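Local coordinates for protein response regulator aspartate phosphatase H (Bacillus subtilis, PDB 3Q15) that dephosphorylates the sporulation phosphotransferase Spo0F and also acts on the response regulator ComA, separating competence from sporulation in time, at residues Asp48-Ile53 against His144-Glu149; Tyr110-Lys115 against Gly122-Ala127; Lys129-Val134 against Ile138-Phe143. All coordinates share one frame; numbering follows the deposited sequence.

Interaction 1: Asp48-Ile53 against His144-Glu149. With SO4 (sulfate ion), chain F.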
loop_
_atom_site.group_PDB
_atom_site.type_symbol
_atom_site.label_atom_id
_atom_site.label_comp_id
_atom_site.label_asym_id
_atom_site.label_seq_id
_atom_site.Cartn_x
_atom_site.Cartn_y
_atom_site.Cartn_z
ATOM N N ASP A 48 8.090 24.811 3.335
ATOM C CA ASP A 48 8.186 23.483 3.933
ATOM C C ASP A 48 9.139 23.528 5.121
ATOM O O ASP A 48 10.345 23.329 4.969
ATOM C CB ASP A 48 8.678 22.454 2.910
ATOM C CG ASP A 48 8.597 21.024 3.430
ATOM O OD1 ASP A 48 8.554 20.833 4.664
ATOM O OD2 ASP A 48 8.574 20.088 2.604
ATOM N N GLN A 49 8.596 23.788 6.303
ATOM C CA GLN A 49 9.425 23.916 7.494
ATOM C C GLN A 49 10.187 22.630 7.823
ATOM O O GLN A 49 11.202 22.669 8.516
ATOM C CB GLN A 49 8.593 24.383 8.694
ATOM C CG GLN A 49 7.439 23.472 9.062
ATOM C CD GLN A 49 6.614 24.010 10.222
ATOM O OE1 GLN A 49 5.486 23.575 10.447
ATOM N NE2 GLN A 49 7.177 24.959 10.964
ATOM N N ASP A 50 9.699 21.497 7.324
ATOM C CA ASP A 50 10.372 20.221 7.550
ATOM C C ASP A 50 11.681 20.173 6.773
ATOM O O ASP A 50 12.680 19.635 7.250
ATOM C CB ASP A 50 9.487 19.048 7.127
ATOM C CG ASP A 50 8.217 18.949 7.942
ATOM O OD1 ASP A 50 8.245 19.291 9.144
ATOM O OD2 ASP A 50 7.189 18.522 7.376
ATOM N N LEU A 51 11.660 20.733 5.565
ATOM C CA LEU A 51 12.851 20.808 4.732
ATOM C C LEU A 51 13.893 21.688 5.410
ATOM O O LEU A 51 15.072 21.335 5.466
ATOM C CB LEU A 51 12.497 21.358 3.346
ATOM C CG LEU A 51 13.585 21.348 2.262
ATOM C CD1 LEU A 51 14.639 22.417 2.522
ATOM C CD2 LEU A 51 14.221 19.969 2.144
ATOM N N LEU A 52 13.449 22.828 5.931
ATOM C CA LEU A 52 14.342 23.773 6.598
ATOM C C LEU A 52 15.020 23.163 7.823
ATOM O O LEU A 52 16.165 23.485 8.130
ATOM C CB LEU A 52 13.588 25.039 7.006
ATOM C CG LEU A 52 12.896 25.824 5.892
ATOM C CD1 LEU A 52 12.250 27.078 6.459
ATOM C CD2 LEU A 52 13.882 26.179 4.792
ATOM N N ILE A 53 14.301 22.295 8.530
ATOM C CA ILE A 53 14.872 21.580 9.663
ATOM C C ILE A 53 15.964 20.640 9.180
ATOM O O ILE A 53 17.047 20.587 9.754
ATOM C CB ILE A 53 13.807 20.761 10.413
ATOM C CG1 ILE A 53 12.778 21.689 11.062
ATOM C CG2 ILE A 53 14.463 19.877 11.464
ATOM C CD1 ILE A 53 11.748 20.955 11.879
ATOM N N HIS A 144 2.910 9.605 9.047
ATOM C CA HIS A 144 1.731 8.856 8.629
ATOM C C HIS A 144 0.737 9.729 7.868
ATOM O O HIS A 144 0.121 9.285 6.902
ATOM C CB HIS A 144 1.056 8.187 9.828
ATOM C CG HIS A 144 1.820 7.020 10.367
ATOM N ND1 HIS A 144 1.987 5.850 9.656
ATOM C CD2 HIS A 144 2.469 6.843 11.540
ATOM C CE1 HIS A 144 2.706 5.003 10.370
ATOM N NE2 HIS A 144 3.011 5.580 11.518
ATOM N N PHE A 145 0.592 10.971 8.311
ATOM C CA PHE A 145 -0.320 11.911 7.675
ATOM C C PHE A 145 0.119 12.246 6.253
ATOM O O PHE A 145 -0.676 12.175 5.314
ATOM C CB PHE A 145 -0.405 13.188 8.508
ATOM C CG PHE A 145 -1.299 14.241 7.922
ATOM C CD1 PHE A 145 -2.646 14.279 8.239
ATOM C CD2 PHE A 145 -0.788 15.203 7.067
ATOM C CE1 PHE A 145 -3.471 15.254 7.711
ATOM C CE2 PHE A 145 -1.609 16.182 6.531
ATOM C CZ PHE A 145 -2.953 16.205 6.854
ATOM N N LYS A 146 1.387 12.611 6.102
ATOM C CA LYS A 146 1.914 13.030 4.808
ATOM C C LYS A 146 1.938 11.875 3.815
ATOM O O LYS A 146 1.623 12.036 2.637
ATOM C CB LYS A 146 3.311 13.627 4.975
ATOM C CG LYS A 146 3.315 14.955 5.715
ATOM C CD LYS A 146 4.723 15.447 5.978
ATOM C CE LYS A 146 4.702 16.795 6.682
ATOM N NZ LYS A 146 4.007 17.833 5.864
ATOM N N VAL A 147 2.313 10.704 4.304
ATOM C CA VAL A 147 2.330 9.504 3.487
ATOM C C VAL A 147 0.898 9.099 3.120
ATOM O O VAL A 147 0.636 8.655 2.003
ATOM C CB VAL A 147 3.054 8.360 4.232
ATOM C CG1 VAL A 147 2.508 7.005 3.835
ATOM C CG2 VAL A 147 4.561 8.440 4.007
ATOM N N ALA A 148 -0.026 9.254 4.064
ATOM C CA ALA A 148 -1.437 8.968 3.805
ATOM C C ALA A 148 -1.940 9.779 2.619
ATOM O O ALA A 148 -2.657 9.265 1.757
ATOM C CB ALA A 148 -2.284 9.255 5.045
ATOM N N GLU A 149 -1.562 11.052 2.580
ATOM C CA GLU A 149 -1.947 11.926 1.481
ATOM C C GLU A 149 -1.355 11.431 0.168
ATOM O O GLU A 149 -2.021 11.438 -0.867
ATOM C CB GLU A 149 -1.509 13.365 1.752
ATOM C CG GLU A 149 -2.226 14.005 2.929
ATOM C CD GLU A 149 -2.087 15.515 2.952
ATOM O OE1 GLU A 149 -3.129 16.205 3.047
ATOM O OE2 GLU A 149 -0.940 16.005 2.878
HETATM S S SO4 F . 0.834 21.081 5.609
HETATM O O1 SO4 F . 0.010 21.600 6.697
HETATM O O2 SO4 F . 1.169 22.169 4.696
HETATM O O3 SO4 F . 2.063 20.506 6.151
HETATM O O4 SO4 F . 0.087 20.055 4.888
#
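Lys146 reaches out of helix 137-153 to meet Asp50 in the first turn of helix 49-67, the two side chains coming from opposite directions. From CB the lysine chain sets out with CG beside its own backbone N (chi1 -68°) and then runs nearly straight through CD to CE, long enough to span the gap between two helices whose backbones stay well apart. Lys146 CD is at the margin of the contact, 4.2 Å from Asp50 OD2. Lys146 CE comes closer, 3.1 Å from Asp50 OD2; this methylene next to the ammonium group shares part of its positive charge and is a plausible neighbour for a carboxylate. A bend at the last torsion (chi4 -60°) turns NZ off the line of the chain. Lys146 NZ forms a salt bridge with Asp50 OD2 at 3.6 Å. Lys146 NZ also gives a weak hydrogen bond of 3.3 Å to O3 of a sulfate ion, probably from the crystallisation liquor, that Arg180 also holds. The contact is thus a polar bridge at the surface between the N-terminal three-helix bundle and the large TPR domain, with Phe105 of helix 93-113 packed against the lysine. Asp50 serves two partners, for its OD1 is hydrogen-bonded to a polar side chain of the chain of another protein. Asp48 marks the start of its helix as the N-cap: OD1 accepts weak bonds from the backbone N of Asp50 and of Leu51. That carboxylate does not touch the ammonium group, Asp48 OD1 lying 5.6 Å from Lys146 NZ, but its negative charge would probably favour the lysine here.

Interaction 2: Tyr110-Lys115 against Gly122-Ala127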
loop_
_atom_site.group_PDB
_atom_site.type_symbol
_atom_site.label_atom_id
_atom_site.label_comp_id
_atom_site.label_asym_id
_atom_site.label_seq_id
_atom_site.Cartn_x
_atom_site.Cartn_y
_atom_site.Cartn_z
ATOM N N TYR A 110 10.331 12.926 -3.479
ATOM C CA TYR A 110 10.849 13.285 -4.799
ATOM C C TYR A 110 10.376 12.294 -5.857
ATOM O O TYR A 110 9.940 12.683 -6.944
ATOM C CB TYR A 110 12.373 13.362 -4.788
ATOM C CG TYR A 110 12.984 13.673 -6.138
ATOM C CD1 TYR A 110 13.019 14.975 -6.626
ATOM C CD2 TYR A 110 13.535 12.668 -6.922
ATOM C CE1 TYR A 110 13.583 15.265 -7.867
ATOM C CE2 TYR A 110 14.099 12.947 -8.160
ATOM C CZ TYR A 110 14.119 14.247 -8.625
ATOM O OH TYR A 110 14.679 14.528 -9.855
ATOM N N GLU A 111 10.465 11.009 -5.536
ATOM C CA GLU A 111 9.986 9.971 -6.432
ATOM C C GLU A 111 8.485 10.119 -6.643
ATOM O O GLU A 111 7.990 9.996 -7.765
ATOM C CB GLU A 111 10.328 8.588 -5.880
ATOM C CG GLU A 111 11.833 8.330 -5.763
ATOM C CD GLU A 111 12.537 8.286 -7.117
ATOM O OE1 GLU A 111 11.850 8.134 -8.150
ATOM O OE2 GLU A 111 13.781 8.400 -7.150
ATOM N N PHE A 112 7.767 10.402 -5.562
ATOM C CA PHE A 112 6.325 10.611 -5.627
ATOM C C PHE A 112 5.974 11.768 -6.557
ATOM O O PHE A 112 5.044 11.671 -7.354
ATOM C CB PHE A 112 5.753 10.857 -4.223
ATOM C CG PHE A 112 4.315 11.287 -4.220
ATOM C CD1 PHE A 112 3.299 10.351 -4.275
ATOM C CD2 PHE A 112 3.981 12.630 -4.156
ATOM C CE1 PHE A 112 1.983 10.743 -4.269
ATOM C CE2 PHE A 112 2.663 13.027 -4.151
ATOM C CZ PHE A 112 1.663 12.083 -4.207
ATOM N N ASP A 113 6.734 12.855 -6.465
ATOM C CA ASP A 113 6.474 14.045 -7.274
ATOM C C ASP A 113 6.744 13.846 -8.766
ATOM O O ASP A 113 6.208 14.576 -9.603
ATOM C CB ASP A 113 7.273 15.237 -6.750
ATOM C CG ASP A 113 6.725 15.771 -5.446
ATOM O OD1 ASP A 113 5.530 15.528 -5.168
ATOM O OD2 ASP A 113 7.482 16.431 -4.701
ATOM N N GLN A 114 7.580 12.870 -9.100
ATOM C CA GLN A 114 7.819 12.551 -10.501
ATOM C C GLN A 114 7.038 11.305 -10.898
ATOM O O GLN A 114 7.310 10.687 -11.922
ATOM C CB GLN A 114 9.312 12.394 -10.792
ATOM C CG GLN A 114 9.972 11.173 -10.181
ATOM C CD GLN A 114 11.436 11.070 -10.574
ATOM O OE1 GLN A 114 11.974 11.967 -11.219
ATOM N NE2 GLN A 114 12.086 9.976 -10.188
ATOM N N LYS A 115 6.070 10.946 -10.062
ATOM C CA LYS A 115 5.163 9.836 -10.334
ATOM C C LYS A 115 5.862 8.482 -10.433
ATOM O O LYS A 115 5.352 7.558 -11.063
ATOM C CB LYS A 115 4.333 10.113 -11.597
ATOM C CG LYS A 115 3.566 11.430 -11.555
ATOM C CD LYS A 115 2.672 11.615 -12.777
ATOM C CE LYS A 115 1.422 10.756 -12.686
ATOM N NZ LYS A 115 0.594 11.112 -11.498
ATOM N N GLY A 122 8.951 2.297 -1.802
ATOM C CA GLY A 122 10.169 1.715 -1.277
ATOM C C GLY A 122 10.879 2.636 -0.307
ATOM O O GLY A 122 11.366 2.192 0.730
ATOM N N TYR A 123 10.939 3.922 -0.639
ATOM C CA TYR A 123 11.570 4.891 0.253
ATOM C C TYR A 123 10.695 5.179 1.471
ATOM O O TYR A 123 11.203 5.330 2.584
ATOM C CB TYR A 123 11.957 6.174 -0.491
ATOM C CG TYR A 123 13.197 5.996 -1.347
ATOM C CD1 TYR A 123 14.465 5.999 -0.774
ATOM C CD2 TYR A 123 13.100 5.805 -2.719
ATOM C CE1 TYR A 123 15.600 5.821 -1.547
ATOM C CE2 TYR A 123 14.225 5.630 -3.499
ATOM C CZ TYR A 123 15.471 5.636 -2.911
ATOM O OH TYR A 123 16.586 5.461 -3.691
ATOM N N TYR A 124 9.382 5.235 1.263
ATOM C CA TYR A 124 8.450 5.412 2.374
ATOM C C TYR A 124 8.638 4.311 3.411
ATOM O O TYR A 124 8.652 4.575 4.611
ATOM C CB TYR A 124 6.998 5.413 1.892
ATOM C CG TYR A 124 6.592 6.638 1.107
ATOM C CD1 TYR A 124 7.282 7.835 1.236
ATOM C CD2 TYR A 124 5.513 6.594 0.231
ATOM C CE1 TYR A 124 6.907 8.955 0.512
ATOM C CE2 TYR A 124 5.133 7.707 -0.494
ATOM C CZ TYR A 124 5.832 8.884 -0.352
ATOM O OH TYR A 124 5.445 9.987 -1.078
ATOM N N ARG A 125 8.770 3.073 2.940
ATOM C CA ARG A 125 8.935 1.936 3.838
ATOM C C ARG A 125 10.255 2.032 4.607
ATOM O O ARG A 125 10.283 1.874 5.824
ATOM C CB ARG A 125 8.856 0.619 3.064
ATOM C CG ARG A 125 7.524 0.393 2.364
ATOM C CD ARG A 125 6.379 0.313 3.368
ATOM N NE ARG A 125 6.738 -0.530 4.502
ATOM C CZ ARG A 125 6.644 -1.856 4.507
ATOM N NH1 ARG A 125 6.191 -2.493 3.439
ATOM N NH2 ARG A 125 7.002 -2.544 5.583
ATOM N N GLU A 126 11.344 2.302 3.894
ATOM C CA GLU A 126 12.646 2.446 4.536
ATOM C C GLU A 126 12.631 3.593 5.539
ATOM O O GLU A 126 13.246 3.507 6.602
ATOM C CB GLU A 126 13.758 2.663 3.499
ATOM C CG GLU A 126 13.984 1.479 2.566
ATOM C CD GLU A 126 14.261 0.184 3.315
ATOM O OE1 GLU A 126 13.481 -0.781 3.153
ATOM O OE2 GLU A 126 15.261 0.122 4.060
ATOM N N ALA A 127 11.925 4.666 5.196
ATOM C CA ALA A 127 11.825 5.826 6.073
ATOM C C ALA A 127 11.113 5.473 7.377
ATOM O O ALA A 127 11.565 5.843 8.465
ATOM C CB ALA A 127 11.117 6.972 5.362
#
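Tyr124 points its phenol oxygen at the root of Phe112, Tyr124 OH lying 3.3 Å from Phe112 CB. With CG opposite its backbone N (chi1 171°), the phenylalanine brings the start of its ring beside the hydroxyl, Phe112 CG being 3.6 Å from Tyr124 OH. A long tyrosine suits this place because it spans from helix 117-128 to helix 93-113; both segments fall in the stretch predicted as TPR 1. In a second pair, also meeting at a slant, Glu111 CG lies 4.2 Å from Tyr123 CD2. Glutamate offers this methylene to the ring, its carboxylate plane only 9° from parallel to it, while the acid is engaged on its own side of the contact. OE2 pairs with Arg107 on the helix, and Gln114 NE2, just past its end, gives Glu111 OE1 a hydrogen bond of 2.8 Å from above the carboxylate plane. Replacing Glu111 by alanine is likely to leave Arg107 without this mate, a gap beside Tyr123 and the Gln114 amide freer to turn. Lys115, with positive phi, is the C-prime residue of the Schellman motif ending the helix. No hydrogen bond joins the segments: van der Waals fit carries the contact, and the buried, partnerless Tyr124 OH probably costs some stability.

Interaction 3: Lys129-Val134 against Ile138-Phe143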
loop_
_atom_site.group_PDB
_atom_site.type_symbol
_atom_site.label_atom_id
_atom_site.label_comp_id
_atom_site.label_asym_id
_atom_site.label_seq_id
_atom_site.Cartn_x
_atom_site.Cartn_y
_atom_site.Cartn_z
ATOM N N LYS A 129 10.991 2.716 8.936
ATOM C CA LYS A 129 11.834 1.890 9.809
ATOM C C LYS A 129 12.717 2.733 10.723
ATOM O O LYS A 129 13.231 2.240 11.726
ATOM C CB LYS A 129 12.710 0.931 8.997
ATOM C CG LYS A 129 11.946 -0.020 8.088
ATOM C CD LYS A 129 12.887 -1.021 7.424
ATOM C CE LYS A 129 12.282 -1.600 6.150
ATOM N NZ LYS A 129 10.935 -2.190 6.375
ATOM N N GLU A 130 12.899 4.001 10.366
ATOM C CA GLU A 130 13.707 4.919 11.165
ATOM C C GLU A 130 12.904 5.561 12.294
ATOM O O GLU A 130 13.472 6.062 13.265
ATOM C CB GLU A 130 14.319 6.009 10.284
ATOM C CG GLU A 130 15.305 5.491 9.254
ATOM C CD GLU A 130 16.434 4.703 9.887
ATOM O OE1 GLU A 130 16.870 3.701 9.283
ATOM O OE2 GLU A 130 16.883 5.088 10.988
ATOM N N LEU A 131 11.582 5.545 12.162
ATOM C CA LEU A 131 10.711 6.148 13.165
ATOM C C LEU A 131 10.891 5.573 14.571
ATOM O O LEU A 131 10.952 6.326 15.537
ATOM C CB LEU A 131 9.241 6.060 12.741
ATOM C CG LEU A 131 8.737 7.120 11.762
ATOM C CD1 LEU A 131 8.920 8.516 12.332
ATOM C CD2 LEU A 131 9.452 6.994 10.441
ATOM N N PRO A 132 10.963 4.234 14.691
ATOM C CA PRO A 132 11.083 3.596 16.009
ATOM C C PRO A 132 12.248 4.139 16.825
ATOM O O PRO A 132 12.266 3.998 18.048
ATOM C CB PRO A 132 11.337 2.127 15.660
ATOM C CG PRO A 132 10.671 1.943 14.342
ATOM C CD PRO A 132 10.876 3.237 13.609
ATOM N N PHE A 133 13.214 4.752 16.151
ATOM C CA PHE A 133 14.386 5.290 16.825
ATOM C C PHE A 133 14.201 6.765 17.164
ATOM O O PHE A 133 15.117 7.418 17.668
ATOM C CB PHE A 133 15.631 5.072 15.966
ATOM C CG PHE A 133 15.921 3.624 15.693
ATOM C CD1 PHE A 133 16.760 2.902 16.527
ATOM C CD2 PHE A 133 15.342 2.980 14.611
ATOM C CE1 PHE A 133 17.024 1.568 16.282
ATOM C CE2 PHE A 133 15.601 1.644 14.358
ATOM C CZ PHE A 133 16.443 0.938 15.195
ATOM N N VAL A 134 13.006 7.278 16.893
ATOM C CA VAL A 134 12.658 8.651 17.241
ATOM C C VAL A 134 11.679 8.689 18.412
ATOM O O VAL A 134 10.561 8.183 18.313
ATOM C CB VAL A 134 12.049 9.398 16.043
ATOM C CG1 VAL A 134 11.452 10.725 16.491
ATOM C CG2 VAL A 134 13.099 9.612 14.966
ATOM N N ILE A 138 4.460 12.841 17.741
ATOM C CA ILE A 138 3.970 13.752 16.710
ATOM C C ILE A 138 4.756 13.583 15.414
ATOM O O ILE A 138 4.187 13.626 14.322
ATOM C CB ILE A 138 4.037 15.220 17.168
ATOM C CG1 ILE A 138 2.969 15.492 18.228
ATOM C CG2 ILE A 138 3.853 16.156 15.983
ATOM C CD1 ILE A 138 1.559 15.296 17.720
ATOM N N GLU A 139 6.063 13.384 15.539
ATOM C CA GLU A 139 6.903 13.131 14.377
ATOM C C GLU A 139 6.374 11.907 13.637
ATOM O O GLU A 139 6.263 11.911 12.409
ATOM C CB GLU A 139 8.362 12.921 14.793
ATOM C CG GLU A 139 9.361 13.047 13.651
ATOM C CD GLU A 139 9.340 14.425 13.011
ATOM O OE1 GLU A 139 9.208 15.424 13.749
ATOM O OE2 GLU A 139 9.446 14.510 11.769
ATOM N N LYS A 140 6.033 10.865 14.392
ATOM C CA LYS A 140 5.458 9.655 13.811
ATOM C C LYS A 140 4.115 9.936 13.136
ATOM O O LYS A 140 3.869 9.481 12.019
ATOM C CB LYS A 140 5.301 8.556 14.868
ATOM C CG LYS A 140 6.618 8.075 15.476
ATOM C CD LYS A 140 6.422 6.778 16.258
ATOM C CE LYS A 140 7.692 6.352 16.990
ATOM N NZ LYS A 140 8.020 7.272 18.113
ATOM N N ALA A 141 3.247 10.680 13.816
ATOM C CA ALA A 141 1.958 11.052 13.242
ATOM C C ALA A 141 2.150 11.799 11.928
ATOM O O ALA A 141 1.464 11.536 10.936
ATOM C CB ALA A 141 1.169 11.910 14.219
ATOM N N GLU A 142 3.094 12.731 11.937
ATOM C CA GLU A 142 3.344 13.603 10.804
ATOM C C GLU A 142 3.737 12.787 9.574
ATOM O O GLU A 142 3.283 13.058 8.463
ATOM C CB GLU A 142 4.444 14.605 11.155
ATOM C CG GLU A 142 4.396 15.889 10.352
ATOM C CD GLU A 142 3.294 16.835 10.804
ATOM O OE1 GLU A 142 2.528 16.481 11.728
ATOM O OE2 GLU A 142 3.201 17.941 10.232
ATOM N N PHE A 143 4.573 11.778 9.787
ATOM C CA PHE A 143 4.956 10.867 8.722
ATOM C C PHE A 143 3.744 10.129 8.156
ATOM O O PHE A 143 3.574 10.025 6.938
ATOM C CB PHE A 143 5.972 9.851 9.232
ATOM C CG PHE A 143 6.187 8.704 8.295
ATOM C CD1 PHE A 143 7.054 8.824 7.219
ATOM C CD2 PHE A 143 5.510 7.511 8.474
ATOM C CE1 PHE A 143 7.252 7.772 6.347
ATOM C CE2 PHE A 143 5.700 6.455 7.606
ATOM C CZ PHE A 143 6.577 6.584 6.541
#
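Lys140 NZ donates a hydrogen bond of 2.7 Å to Val134 O, approaching almost straight off the end of the carbonyl (C=O to donor angle 175°). The lysine chain is extended as far as CE and bends only at its last torsion (chi4 69°), which tips the ammonium group toward this oxygen. On the way Lys140 CE passes 3.6 Å from Leu131 O, a carbonyl already bonded to Val134 N. A lysine suits this place because its methylenes can lie against leucine while its tip grips a backbone oxygen of the loop. The Leu131 and Lys140 chains run alongside one another with opposite headings, Leu131 CD1 lying 3.9 Å from Lys140 CG. The setting is the junction between consecutive TPR repeats: residues 131-133 form a short 3-10 turn at the predicted end of TPR 1, and the loop folds back on helix 137-153, which leads into TPR 2. The second methyl of Leu131, CD2, rests over one face of the Phe143 ring, 4.2 Å above its plane and offset toward the rim. Tyr101 of helix 93-113 packs on both Leu131 and Phe143, and Ala127 of helix 117-128 also touches Phe143, so the branched leucine joins the apolar packing between these helices. At the far end of the loop Val134 meets the base of Glu139 at an angle, Val134 CG1 reaching Glu139 CB at 4.2 Å. This part of the contact is hydrocarbon on both sides, the compact valine meeting the aliphatic base of the acid, and aromatic side chains of the chain of another protein pack on Val134 and on Glu139.

In the fold
Helix 137-153 ties the three contacts together. Its early turns serve interaction 3, the next turns serve interaction 1, and the centres of these two are about 11 Å apart. Interaction 2 precedes interaction 3 along the chain and meets it through Phe143, whose CZ lies 3.5 Å from Tyr124 O. It meets interaction 1 through Val147, where CG2 is 3.9 Å from Tyr124 CD1. Tyr124 therefore packs into both neighbours. Interactions 1 and 3 also border the chain of another protein, probably Spo0F. A bound magnesium ion lies about 9 Å from the Asp50 side chain and about 10 Å from that of Glu139.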